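Local coordinates for protein nitrilotriacetate monooxygenase (Burkholderia pseudomallei, PDB 3SDO) that probably acts as an FMN-dependent monooxygenase of the luciferase-like family, using molecular oxygen to oxidise an organic substrate on a TIM-barrel scaffold, at residues F58-A63 and V96-S101; W126-S131 and P214-A219; Q162-S167 and F198-P203. All coordinates share one frame; numbering follows the deposited sequence. Where two conformers were deposited one is given.

Contact 1: F58-A63 and V96-S101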
# COMPACT_ATOMS: atom_id res chain seq x y z
N PHE A 58 12.21 6.38 -1.25
CA PHE A 58 11.61 5.90 -2.48
C PHE A 58 11.55 4.36 -2.45
O PHE A 58 12.56 3.68 -2.21
CB PHE A 58 12.40 6.41 -3.70
CG PHE A 58 12.00 5.78 -5.02
CD1 PHE A 58 10.67 5.65 -5.37
CD2 PHE A 58 12.96 5.33 -5.90
CE1 PHE A 58 10.30 5.06 -6.59
CE2 PHE A 58 12.61 4.74 -7.13
CZ PHE A 58 11.28 4.60 -7.47
N ILE A 59 10.35 3.84 -2.65
CA ILE A 59 10.05 2.42 -2.70
C ILE A 59 9.70 2.11 -4.14
O ILE A 59 8.62 2.47 -4.62
CB ILE A 59 8.88 2.05 -1.77
CG1 ILE A 59 9.22 2.43 -0.33
CG2 ILE A 59 8.59 0.53 -1.82
CD1 ILE A 59 10.51 1.77 0.22
N ALA A 60 10.66 1.50 -4.83
CA ALA A 60 10.50 0.99 -6.18
C ALA A 60 9.63 -0.26 -6.11
O ALA A 60 9.36 -0.78 -5.04
CB ALA A 60 11.89 0.65 -6.81
N ASP A 61 9.18 -0.74 -7.26
CA ASP A 61 8.26 -1.87 -7.24
C ASP A 61 8.34 -2.77 -8.46
O ASP A 61 8.86 -2.36 -9.51
CB ASP A 61 6.84 -1.35 -7.08
CG ASP A 61 5.90 -2.38 -6.49
OD1 ASP A 61 6.33 -3.09 -5.54
OD2 ASP A 61 4.76 -2.47 -6.98
N SER A 62 7.84 -3.99 -8.29
CA SER A 62 7.64 -4.94 -9.37
C SER A 62 6.40 -5.78 -9.08
O SER A 62 5.95 -5.86 -7.93
CB SER A 62 8.86 -5.85 -9.51
OG SER A 62 9.10 -6.59 -8.31
N ALA A 63 5.86 -6.41 -10.12
CA ALA A 63 4.68 -7.26 -9.95
C ALA A 63 4.77 -8.51 -10.83
O ALA A 63 3.78 -8.94 -11.40
CB ALA A 63 3.41 -6.48 -10.26
N VAL A 96 7.67 8.08 -1.23
CA VAL A 96 7.46 7.98 -2.65
C VAL A 96 7.36 6.51 -3.05
O VAL A 96 8.25 5.71 -2.75
CB VAL A 96 8.59 8.65 -3.41
CG1 VAL A 96 8.40 8.52 -4.94
CG2 VAL A 96 8.69 10.13 -2.98
N GLY A 97 6.28 6.18 -3.74
CA GLY A 97 5.99 4.82 -4.14
C GLY A 97 5.71 4.60 -5.60
O GLY A 97 4.99 5.36 -6.25
N THR A 98 6.28 3.53 -6.13
CA THR A 98 5.98 3.13 -7.50
C THR A 98 4.58 2.50 -7.64
O THR A 98 4.17 1.68 -6.84
CB THR A 98 7.05 2.15 -8.03
OG1 THR A 98 8.28 2.85 -8.21
CG2 THR A 98 6.64 1.52 -9.36
N MET A 99 3.87 2.88 -8.70
CA MET A 99 2.67 2.16 -9.09
C MET A 99 2.46 2.31 -10.59
O MET A 99 2.65 3.38 -11.15
CB MET A 99 1.43 2.63 -8.33
CG MET A 99 0.29 1.62 -8.41
SD MET A 99 -1.12 2.13 -7.44
CE MET A 99 -0.54 1.83 -5.76
N SER A 100 2.08 1.21 -11.23
CA SER A 100 1.96 1.13 -12.67
C SER A 100 0.65 1.73 -13.19
O SER A 100 -0.41 1.52 -12.61
CB SER A 100 2.06 -0.35 -13.12
OG SER A 100 1.25 -0.59 -14.26
N SER A 101 0.74 2.46 -14.29
CA SER A 101 -0.42 3.00 -14.96
C SER A 101 -1.22 1.92 -15.67
O SER A 101 -2.41 2.09 -15.83
CB SER A 101 -0.01 4.02 -16.03
OG SER A 101 0.92 4.93 -15.52
O HOH W 1 2.64 -0.62 -6.73
O HOH W 2 10.00 0.78 -9.66
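Ile59 straddles the neighbouring strand: its N donates to Val96 O (2.8 Å, nearly straight at 172°) and its O accepts from Thr98 N (3.0 Å), joining strands 56-59 and 94-100 in parallel. Phe58 and Val96 share one face of the sheet, on the inside of the barrel. With CG anti to the backbone N (chi1 171°), the Phe58 ring leans forward over the backbone that follows, Ala60 N lying over one face, off toward the rim; its CD1 touches Val96 CG1 at 3.7 Å, and its CE1 edge reaches Thr98 OG1 at 3.4 Å. Phe237 meets the same ring with the planes at about 60°. Ile59 belongs to the opposite face and packs on Leu82 and Leu83 of helix 79-88. Beyond the paired residues the two segments are joined less directly. Asp61 CB rests on Thr98 CB at 3.6 Å; one water donates to both Asp61 OD2 (2.8 Å) and Thr98 O, while another links Asp61 N (3.0 Å) to Thr98 OG1. The Thr98 hydroxyl also meets the side chain of Asn127, and Asp61 OD1 forms a salt bridge with Arg111 of the second subunit. Asp61 and Thr98 are predicted FMN ligands, so strand pairing, two waters and the bond to Arg111 of the second subunit together hold a probable cofactor-binding edge of the barrel.

Contact 2: W126-S131 and P214-A219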
# COMPACT_ATOMS: atom_id res chain seq x y z
N TRP A 126 4.15 9.79 -6.03
CA TRP A 126 3.83 8.64 -6.87
C TRP A 126 4.82 8.61 -8.01
O TRP A 126 4.92 9.58 -8.77
CB TRP A 126 2.38 8.72 -7.42
CG TRP A 126 2.01 7.70 -8.49
CD1 TRP A 126 2.56 6.48 -8.68
CD2 TRP A 126 0.97 7.83 -9.49
NE1 TRP A 126 1.94 5.84 -9.74
CE2 TRP A 126 0.98 6.65 -10.26
CE3 TRP A 126 0.06 8.84 -9.81
CZ2 TRP A 126 0.11 6.46 -11.34
CZ3 TRP A 126 -0.81 8.65 -10.86
CH2 TRP A 126 -0.77 7.47 -11.63
N ASN A 127 5.58 7.50 -8.09
CA ASN A 127 6.45 7.23 -9.22
C ASN A 127 5.63 6.52 -10.27
O ASN A 127 5.29 5.34 -10.10
CB ASN A 127 7.68 6.39 -8.84
CG ASN A 127 8.54 6.06 -10.05
OD1 ASN A 127 8.76 6.92 -10.92
ND2 ASN A 127 9.01 4.81 -10.14
N VAL A 128 5.30 7.25 -11.33
CA VAL A 128 4.47 6.76 -12.42
C VAL A 128 5.32 5.89 -13.34
O VAL A 128 6.27 6.37 -13.96
CB VAL A 128 3.84 7.93 -13.21
CG1 VAL A 128 3.01 7.43 -14.44
CG2 VAL A 128 2.97 8.78 -12.29
N VAL A 129 5.01 4.60 -13.38
CA VAL A 129 5.73 3.66 -14.21
C VAL A 129 4.95 3.36 -15.48
O VAL A 129 3.82 2.89 -15.43
CB VAL A 129 6.10 2.42 -13.39
CG1 VAL A 129 6.21 1.21 -14.24
CG2 VAL A 129 7.40 2.70 -12.61
N THR A 130 5.57 3.69 -16.62
CA THR A 130 4.98 3.54 -17.96
C THR A 130 5.23 2.15 -18.54
O THR A 130 4.35 1.56 -19.15
CB THR A 130 5.56 4.61 -18.93
OG1 THR A 130 5.12 5.92 -18.53
CG2 THR A 130 5.09 4.35 -20.35
N SER A 131 6.45 1.64 -18.35
CA SER A 131 6.82 0.27 -18.73
C SER A 131 6.97 -0.57 -17.47
O SER A 131 7.52 -0.11 -16.48
CB SER A 131 8.15 0.27 -19.49
N PRO A 214 -0.17 14.70 -4.25
CA PRO A 214 1.11 14.03 -4.17
C PRO A 214 2.04 14.44 -5.32
O PRO A 214 1.57 14.81 -6.40
CB PRO A 214 0.75 12.55 -4.27
CG PRO A 214 -0.66 12.45 -3.89
CD PRO A 214 -1.30 13.74 -4.24
N VAL A 215 3.34 14.40 -5.05
CA VAL A 215 4.37 14.76 -6.03
C VAL A 215 4.55 13.64 -7.09
O VAL A 215 4.58 12.42 -6.75
CB VAL A 215 5.70 15.06 -5.33
CG1 VAL A 215 6.79 15.51 -6.32
CG2 VAL A 215 5.48 16.14 -4.25
N ILE A 216 4.63 14.03 -8.36
CA ILE A 216 4.78 13.06 -9.43
C ILE A 216 6.25 12.89 -9.79
O ILE A 216 6.94 13.86 -10.17
CB ILE A 216 4.00 13.46 -10.70
CG1 ILE A 216 2.52 13.67 -10.39
CG2 ILE A 216 4.16 12.40 -11.82
CD1 ILE A 216 1.83 12.53 -9.65
N PHE A 217 6.71 11.64 -9.65
CA PHE A 217 8.03 11.20 -10.07
C PHE A 217 7.88 10.38 -11.35
O PHE A 217 6.88 9.66 -11.53
CB PHE A 217 8.67 10.33 -8.98
CG PHE A 217 9.20 11.12 -7.82
CD1 PHE A 217 8.34 11.72 -6.93
CD2 PHE A 217 10.55 11.23 -7.60
CE1 PHE A 217 8.82 12.43 -5.87
CE2 PHE A 217 11.05 11.96 -6.56
CZ PHE A 217 10.19 12.57 -5.70
N GLN A 218 8.85 10.49 -12.24
CA GLN A 218 8.89 9.63 -13.42
C GLN A 218 10.33 9.32 -13.80
O GLN A 218 11.23 10.01 -13.38
CB GLN A 218 8.18 10.31 -14.60
CG GLN A 218 6.70 10.50 -14.42
CD GLN A 218 6.06 11.21 -15.57
OE1 GLN A 218 6.58 11.22 -16.69
NE2 GLN A 218 4.92 11.87 -15.29
N ALA A 219 10.54 8.27 -14.57
CA ALA A 219 11.90 7.92 -15.01
C ALA A 219 11.99 7.57 -16.49
O ALA A 219 12.86 6.81 -16.89
CB ALA A 219 12.44 6.78 -14.18
O HOH W 3 8.37 7.03 -15.61
O HOH W 4 9.13 6.28 -13.55
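Trp126 and Ile216 lie side by side and point the same way, Ile216 CD1 meeting the six-membered ring obliquely at CE3 (4.1 Å). Val128 CG2 sits over the centre of that ring, 3.5 Å above its plane, and also touches Ile216 CG2 at 3.8 Å. Val128 CB packs on Gln218 CG at 4.0 Å, while Gln218 NE2 hydrogen-bonds to Ser232 OG. The indole is held by NE1 bonding to Met99 O and by a stack with Phe113. On the other face, toward the barrel interior, Phe217 CB lies 3.8 Å from Asn127 CA; chi1 of -76° sets its ring beside its backbone N, where the ring edge meets Val215 O in plane. Backbone bonds stitch the parallel strands: Trp126 N to Val215 O (2.8 Å), Phe217 N to Trp126 O and Val128 N to Phe217 O. The strands cross at -39°, and beyond the last of these bonds water bridges Val128 O and Ala219 N, modelled at two sites too close together to be filled at once. The pairing thus separates a largely apolar layer, whose polar ends bond to Ser232 and Met99, from an inner face whose Asn127 adjoins Thr98 of the predicted FMN site.

Contact 3: Q162-S167 and F198-P203; sequences QGLWDS and FSVEGP
Leu164 O is gripped by two donors from one residue, Ser167 OG at 2.6 Å and Ser167 N at 3.0 Å. The hydroxyl can reach back in this way because chi1 of -65° sets OG beside its own backbone N; it approaches the carbonyl from the side, at a C=O...O angle of 129°. That same OG accepts from Leu204 N and lies against Pro203, 3.6 Å from its CA, while Ser167 CB meets Pro203 CB at 3.9 Å. The rest of the contact is apolar. Leu164 CD2 dips onto the backbone of Gly202, 3.9 Å from CA, and touches Val200 CG1 at 4.0 Å, the leucine and valine side chains crossing at about a right angle. Gly202 has a positive phi and a cis peptide bond leads into Pro203; lacking a side chain, Gly202 lets the leucine methyl lie against its CA. Helix 106-119 closes in on Leu164 through Tyr107 and Ala110. The second subunit lies against the 198-203 segment, its Asn139 bonding to Gly202 N and its Val65 packing on Pro203. The serine hydroxyl, donor to Leu164 O and acceptor from Leu204 N, thus links the end of helix 150-165 to a loop at the dimer interface, alongside the Leu164 packing.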
# COMPACT_ATOMS: atom_id res chain seq x y z
N GLN A 162 -4.99 13.03 -11.34
CA GLN A 162 -4.87 14.41 -10.95
C GLN A 162 -6.21 15.16 -10.96
O GLN A 162 -6.47 15.96 -10.08
CB GLN A 162 -3.80 15.12 -11.80
CG GLN A 162 -2.39 14.68 -11.44
CD GLN A 162 -1.34 15.42 -12.24
OE1 GLN A 162 -1.55 15.72 -13.40
NE2 GLN A 162 -0.20 15.71 -11.62
N GLY A 163 -7.05 14.90 -11.97
CA GLY A 163 -8.41 15.40 -11.97
C GLY A 163 -9.20 14.98 -10.74
O GLY A 163 -9.89 15.80 -10.10
N LEU A 164 -9.12 13.71 -10.38
CA LEU A 164 -9.80 13.21 -9.16
C LEU A 164 -9.29 13.88 -7.90
O LEU A 164 -10.06 14.16 -6.97
CB LEU A 164 -9.65 11.69 -9.03
CG LEU A 164 -10.42 10.86 -10.06
CD1 LEU A 164 -9.93 9.42 -10.00
CD2 LEU A 164 -11.93 10.91 -9.82
N TRP A 165 -7.99 14.15 -7.87
CA TRP A 165 -7.38 14.82 -6.72
C TRP A 165 -7.87 16.26 -6.55
O TRP A 165 -7.66 16.84 -5.50
CB TRP A 165 -5.85 14.81 -6.79
CG TRP A 165 -5.22 13.49 -6.46
CD1 TRP A 165 -5.76 12.48 -5.68
CD2 TRP A 165 -3.92 13.02 -6.87
NE1 TRP A 165 -4.87 11.42 -5.60
CE2 TRP A 165 -3.74 11.73 -6.32
CE3 TRP A 165 -2.90 13.56 -7.66
CZ2 TRP A 165 -2.59 10.98 -6.53
CZ3 TRP A 165 -1.74 12.81 -7.88
CH2 TRP A 165 -1.59 11.54 -7.31
N ASP A 166 -8.49 16.84 -7.56
CA ASP A 166 -9.07 18.17 -7.41
C ASP A 166 -10.59 18.14 -7.16
O ASP A 166 -11.25 19.16 -7.29
CB ASP A 166 -8.70 19.06 -8.61
CG ASP A 166 -7.23 19.53 -8.56
OD1 ASP A 166 -6.56 19.29 -7.53
OD2 ASP A 166 -6.76 20.18 -9.53
N SER A 167 -11.11 16.98 -6.74
CA SER A 167 -12.55 16.83 -6.48
C SER A 167 -13.04 17.81 -5.42
O SER A 167 -14.10 18.44 -5.60
CB SER A 167 -12.88 15.41 -6.01
OG SER A 167 -12.64 14.45 -7.02
N PHE A 198 -9.92 5.48 -20.59
CA PHE A 198 -10.65 5.47 -19.32
C PHE A 198 -11.94 6.27 -19.37
O PHE A 198 -12.02 7.27 -20.07
CB PHE A 198 -9.77 6.00 -18.17
CG PHE A 198 -8.47 5.25 -18.01
CD1 PHE A 198 -8.42 4.05 -17.31
CD2 PHE A 198 -7.30 5.75 -18.58
CE1 PHE A 198 -7.21 3.34 -17.18
CE2 PHE A 198 -6.09 5.06 -18.45
CZ PHE A 198 -6.05 3.85 -17.75
N SER A 199 -12.93 5.79 -18.61
CA SER A 199 -14.16 6.53 -18.34
C SER A 199 -14.40 6.54 -16.83
O SER A 199 -14.68 5.50 -16.24
CB SER A 199 -15.35 5.89 -19.06
OG SER A 199 -15.15 5.94 -20.46
N VAL A 200 -14.29 7.73 -16.23
CA VAL A 200 -14.34 7.90 -14.77
C VAL A 200 -15.10 9.20 -14.40
O VAL A 200 -14.65 10.30 -14.72
CB VAL A 200 -12.92 7.95 -14.15
CG1 VAL A 200 -12.98 8.23 -12.61
CG2 VAL A 200 -12.15 6.67 -14.46
N GLU A 201 -16.24 9.05 -13.75
CA GLU A 201 -17.10 10.18 -13.45
C GLU A 201 -16.59 11.01 -12.28
O GLU A 201 -16.64 12.25 -12.33
CB GLU A 201 -18.51 9.68 -13.19
CG GLU A 201 -19.54 10.75 -12.94
CD GLU A 201 -20.91 10.15 -12.75
OE1 GLU A 201 -21.52 9.77 -13.77
OE2 GLU A 201 -21.35 10.02 -11.59
N GLY A 202 -16.12 10.34 -11.23
CA GLY A 202 -15.80 11.03 -9.97
C GLY A 202 -17.10 11.47 -9.31
O GLY A 202 -18.17 11.05 -9.73
N PRO A 203 -17.01 12.28 -8.24
CA PRO A 203 -15.82 12.78 -7.62
C PRO A 203 -15.11 11.72 -6.79
O PRO A 203 -15.66 10.64 -6.54
CB PRO A 203 -16.35 13.87 -6.67
CG PRO A 203 -17.85 13.88 -6.79
CD PRO A 203 -18.22 12.62 -7.47

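How the contacts relate
Contacts 1 and 2 belong to the same parallel barrel sheet, their centres 8 Å apart, and are joined because strands 94-100 and 124-129 are neighbours in it; the strand order 56-59, 94-100, 124-129, 215-218 runs through both. Contact 1 closes along the chain before contact 2 opens. Contact 3 is nested within the loop closed by contact 2, its centre 18 Å away on the periphery, and helix 150-165 reaches back to the sheet through Trp165, which packs on Trp126, Pro214 and Ile216. Contacts 1 and 3 (centres 21 Å apart) both touch the second subunit. The dimer interface is thus met at two places, the predicted FMN-binding barrel end and the periphery.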